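Local coordinates for phosphoserine aminotransferase SerC (Cytophaga hutchinsonii ATCC 33406, PDB 3FFR), which probably catalyses the pyridoxal-phosphate-dependent transamination between glutamate and 3-phosphohydroxypyruvate that yields phosphoserine on the route to serine, at residues R207-E210 with K211-L215; K220-T224 with Y225-P229. One frame throughout, in Å; residues are numbered along the deposited sequence.

Contact 1: residues R207-E210 with K211-L215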
loop_
_atom_site.group_PDB
_atom_site.type_symbol
_atom_site.label_atom_id
_atom_site.label_comp_id
_atom_site.label_asym_id
_atom_site.label_seq_id
_atom_site.Cartn_x
_atom_site.Cartn_y
_atom_site.Cartn_z
ATOM N N ARG A 207 -22.928 4.000 10.920
ATOM C CA ARG A 207 -22.610 4.658 12.209
ATOM C C ARG A 207 -21.148 5.159 12.229
ATOM O O ARG A 207 -20.810 6.255 12.719
ATOM C CB ARG A 207 -22.892 3.719 13.395
ATOM C CG ARG A 207 -24.354 3.277 13.479
ATOM C CD ARG A 207 -24.666 2.467 14.695
ATOM N NE ARG A 207 -24.463 3.241 15.908
ATOM C CZ ARG A 207 -23.552 2.974 16.847
ATOM N NH1 ARG A 207 -22.770 1.917 16.782
ATOM N NH2 ARG A 207 -23.455 3.775 17.893
ATOM N N VAL A 208 -20.281 4.344 11.656
ATOM C CA VAL A 208 -18.874 4.683 11.584
ATOM C C VAL A 208 -18.685 5.904 10.663
ATOM O O VAL A 208 -18.009 6.876 11.015
ATOM C CB VAL A 208 -18.027 3.484 11.083
ATOM C CG1 VAL A 208 -16.558 3.890 10.967
ATOM C CG2 VAL A 208 -18.140 2.279 12.073
ATOM N N ILE A 209 -19.333 5.844 9.508
ATOM C CA ILE A 209 -19.267 6.917 8.493
ATOM C C ILE A 209 -19.765 8.222 9.120
ATOM O O ILE A 209 -19.140 9.272 9.031
ATOM C CB ILE A 209 -20.100 6.537 7.240
ATOM C CG1 ILE A 209 -19.416 5.339 6.505
ATOM C CG2 ILE A 209 -20.254 7.749 6.292
ATOM C CD1 ILE A 209 -20.346 4.557 5.574
ATOM N N GLU A 210 -20.886 8.135 9.807
ATOM C CA GLU A 210 -21.483 9.346 10.395
ATOM C C GLU A 210 -20.616 9.947 11.477
ATOM O O GLU A 210 -20.541 11.173 11.622
ATOM C CB GLU A 210 -22.892 9.094 10.905
ATOM C CG GLU A 210 -23.864 8.946 9.741
ATOM C CD GLU A 210 -23.797 10.114 8.693
ATOM O OE1 GLU A 210 -23.785 11.325 9.086
ATOM O OE2 GLU A 210 -23.798 9.810 7.462
ATOM N N LYS A 211 -19.921 9.098 12.212
ATOM C CA LYS A 211 -19.041 9.619 13.271
ATOM C C LYS A 211 -17.913 10.442 12.633
ATOM O O LYS A 211 -17.563 11.521 13.111
ATOM C CB LYS A 211 -18.481 8.488 14.168
ATOM C CG LYS A 211 -17.449 8.963 15.207
ATOM C CD LYS A 211 -18.034 9.894 16.283
ATOM C CE LYS A 211 -16.978 10.356 17.294
ATOM N NZ LYS A 211 -16.531 9.278 18.192
ATOM N N SER A 212 -17.344 9.934 11.545
ATOM C CA SER A 212 -16.257 10.652 10.880
ATOM C C SER A 212 -16.723 12.018 10.374
ATOM O O SER A 212 -16.016 13.053 10.488
ATOM C CB SER A 212 -15.596 9.808 9.771
ATOM O OG SER A 212 -16.398 9.711 8.622
ATOM N N LYS A 213 -17.917 12.028 9.804
ATOM C CA LYS A 213 -18.511 13.273 9.305
ATOM C C LYS A 213 -18.767 14.268 10.444
ATOM O O LYS A 213 -18.566 15.487 10.285
ATOM C CB LYS A 213 -19.792 12.988 8.510
ATOM C CG LYS A 213 -19.479 12.314 7.183
ATOM C CD LYS A 213 -20.669 11.667 6.528
ATOM C CE LYS A 213 -21.666 12.618 6.074
ATOM N NZ LYS A 213 -22.813 11.806 5.550
ATOM N N ALA A 214 -19.200 13.752 11.584
ATOM C CA ALA A 214 -19.439 14.598 12.778
ATOM C C ALA A 214 -18.139 15.241 13.291
ATOM O O ALA A 214 -18.106 16.407 13.680
ATOM C CB ALA A 214 -20.125 13.788 13.907
ATOM N N LEU A 215 -17.058 14.474 13.299
ATOM C CA LEU A 215 -15.759 15.014 13.764
ATOM C C LEU A 215 -15.233 16.073 12.820
ATOM O O LEU A 215 -14.752 17.121 13.240
ATOM C CB LEU A 215 -14.705 13.923 13.878
ATOM C CG LEU A 215 -14.898 13.002 15.048
ATOM C CD1 LEU A 215 -13.684 12.043 15.110
ATOM C CD2 LEU A 215 -15.046 13.831 16.339
HETATM O O HOH W 1 -24.412 13.656 7.635
#
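E210 and K213, three residues apart on helix 206-217, form a salt bridge on the exposed side of the helix, K213 NZ lying 2.9 Å from E210 OE2. The ammonium meets that oxygen on its syn side, 19° out of the carboxylate plane. A bend at chi2 (-52°) turns the E210 carboxylate along the helix toward the lysine. Water 1 joins the pair a second time, donating to E210 OE1 and weakly accepting from K213 NZ. The neighbouring carbonyl, I209 O, takes two donors: K213 N at 3.1 Å, almost in line with the carbonyl, and S212 OG at 2.8 Å, tilted from the carbonyl plane. S212 chi1 of 74° swings the hydroxyl back over the preceding turn, so this buried polar group is satisfied by its own helix. Replacing S212 with an alanine removes the hydroxyl; I209 O would probably keep only its backbone donor, and a small gap is likely beside I228 and P229. K211 N to R207 O and A214 N to E210 O continue the alpha-helical pattern. I209 and K213 lie side by side, I209 CG2 3.9 Å from K213 CD. V208 and S212 pack on helix 228-235 and helix 70-81, while R207 and K211 lean on strand 163-167, their charged ends paired with D183 and E132.

Contact 2: residues K220-T224 with Y225-P229; sequences KSIGT and YHTIP
Y225 follows T224 into a type I beta turn, T224 to T227, that brings the loop after helix 206-217 round to the N-cap of helix 228-235. The Y225 ring presents its edge to T224, whose OG1 lies near the ring plane, 3.4 Å from CD1. That hydroxyl is hydrogen-bonded to E75 of the second subunit, which ties the turn to the dimer interface. H226 sets its CB over one face of the Y225 ring, and its imidazole nitrogens are held by E72 and E242. Across the turn, water 2 accepts from both H226 N, at 3.0 Å, and T224 N, at 2.8 Å, bridging two amides that both point at it. T227 is the N-cap: its OG1 accepts from S230 N, three residues on. With chi1 at 70° the hydroxyl is placed for that bond, while the methyl CG2 turns back onto the loop, 3.3 Å from G223 C and 3.4 Å from T224 O. At G223 the backbone angles (128°/-154°) would press a CB against the carbonyl O of I222, and the T227 methyl would probably crowd it as well. I222 crosses T227 at about a right angle, its CG1 3.7 Å from the same methyl. I228 packs on helix 206-217 and strand 200-205. At P229, which begins the helix with I228, the I222 CD1 methyl ends against P229 CD at 3.9 Å.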
loop_
_atom_site.group_PDB
_atom_site.type_symbol
_atom_site.label_atom_id
_atom_site.label_comp_id
_atom_site.label_asym_id
_atom_site.label_seq_id
_atom_site.Cartn_x
_atom_site.Cartn_y
_atom_site.Cartn_z
ATOM N N LYS A 220 -12.469 19.344 13.217
ATOM C CA LYS A 220 -11.315 18.484 13.535
ATOM C C LYS A 220 -10.756 17.912 12.237
ATOM O O LYS A 220 -11.505 17.545 11.349
ATOM C CB LYS A 220 -11.719 17.269 14.402
ATOM C CG LYS A 220 -12.459 17.595 15.664
ATOM C CD LYS A 220 -11.589 18.331 16.641
ATOM C CE LYS A 220 -12.181 18.247 18.043
ATOM N NZ LYS A 220 -11.227 18.752 19.065
ATOM N N SER A 221 -9.440 17.847 12.120
ATOM C CA SER A 221 -8.859 17.155 10.959
ATOM C C SER A 221 -9.009 15.673 11.199
ATOM O O SER A 221 -8.663 15.181 12.286
ATOM C CB SER A 221 -7.385 17.458 10.781
ATOM O OG SER A 221 -6.872 16.617 9.764
ATOM N N ILE A 222 -9.531 14.971 10.197
ATOM C CA ILE A 222 -9.682 13.505 10.233
ATOM C C ILE A 222 -8.761 12.834 9.212
ATOM O O ILE A 222 -8.812 11.602 8.992
ATOM C CB ILE A 222 -11.126 13.011 10.070
ATOM C CG1 ILE A 222 -11.762 13.510 8.751
ATOM C CG2 ILE A 222 -11.940 13.412 11.316
ATOM C CD1 ILE A 222 -13.120 12.884 8.455
ATOM N N GLY A 223 -7.918 13.673 8.612
ATOM C CA GLY A 223 -6.937 13.201 7.655
ATOM C C GLY A 223 -6.945 13.917 6.322
ATOM O O GLY A 223 -7.403 15.044 6.194
ATOM N N THR A 224 -6.468 13.175 5.316
ATOM C CA THR A 224 -6.343 13.708 3.956
ATOM C C THR A 224 -6.957 12.739 2.951
ATOM O O THR A 224 -8.183 12.715 2.805
ATOM C CB THR A 224 -4.893 14.106 3.575
ATOM O OG1 THR A 224 -4.026 12.965 3.594
ATOM C CG2 THR A 224 -4.349 15.244 4.483
ATOM N N TYR A 225 -6.113 11.983 2.271
ATOM C CA TYR A 225 -6.586 11.057 1.223
ATOM C C TYR A 225 -7.402 9.908 1.747
ATOM O O TYR A 225 -8.297 9.389 1.051
ATOM C CB TYR A 225 -5.412 10.568 0.315
ATOM C CG TYR A 225 -4.474 9.600 0.964
ATOM C CD1 TYR A 225 -3.676 9.974 2.038
ATOM C CD2 TYR A 225 -4.399 8.304 0.526
ATOM C CE1 TYR A 225 -2.841 9.064 2.667
ATOM C CE2 TYR A 225 -3.553 7.373 1.137
ATOM C CZ TYR A 225 -2.793 7.756 2.219
ATOM O OH TYR A 225 -1.988 6.843 2.847
ATOM N N HIS A 226 -7.090 9.466 2.951
ATOM C CA HIS A 226 -7.796 8.350 3.554
ATOM C C HIS A 226 -8.722 8.700 4.703
ATOM O O HIS A 226 -8.879 7.929 5.651
ATOM C CB HIS A 226 -6.914 7.126 3.845
ATOM C CG HIS A 226 -6.587 6.317 2.615
ATOM N ND1 HIS A 226 -5.650 5.297 2.603
ATOM C CD2 HIS A 226 -7.058 6.411 1.353
ATOM C CE1 HIS A 226 -5.592 4.775 1.386
ATOM N NE2 HIS A 226 -6.415 5.458 0.599
ATOM N N THR A 227 -9.351 9.864 4.602
ATOM C CA THR A 227 -10.485 10.122 5.461
ATOM C C THR A 227 -11.583 9.207 4.951
ATOM O O THR A 227 -11.602 8.819 3.774
ATOM C CB THR A 227 -11.020 11.571 5.422
ATOM O OG1 THR A 227 -11.659 11.852 4.147
ATOM C CG2 THR A 227 -9.888 12.572 5.736
ATOM N N ILE A 228 -12.529 8.868 5.833
ATOM C CA ILE A 228 -13.669 8.076 5.396
ATOM C C ILE A 228 -14.443 8.765 4.239
ATOM O O ILE A 228 -14.740 8.129 3.236
ATOM C CB ILE A 228 -14.586 7.667 6.580
ATOM C CG1 ILE A 228 -13.880 6.547 7.372
ATOM C CG2 ILE A 228 -15.954 7.135 6.073
ATOM C CD1 ILE A 228 -14.562 6.246 8.703
ATOM N N PRO A 229 -14.775 10.059 4.359
ATOM C CA PRO A 229 -15.498 10.697 3.253
ATOM C C PRO A 229 -14.757 10.683 1.933
ATOM O O PRO A 229 -15.360 10.491 0.874
ATOM C CB PRO A 229 -15.734 12.110 3.774
ATOM C CG PRO A 229 -15.865 11.902 5.250
ATOM C CD PRO A 229 -14.783 10.914 5.556
HETATM O O HOH W 2 -5.848 10.404 5.482
#

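How the contacts relate
Following the chain, strand 200-205 leads into helix 206-217, where contact 1 is made between successive turns and closes no loop. The helix ends, and contact 2 then folds the connecting loop back to start helix 228-235. The two contacts lie in series, neither nested nor crossed, with centres about 11 Å apart. They meet directly: L215 O probably accepts a hydrogen bond from K220 N, I222 CD1 packs on S212 O, and I228 CB approaches S212 OG. The first helix thus packs against both the loop and the start of the next helix, while the loop and turn of 220-229 also touch the second subunit, through S221 and T224.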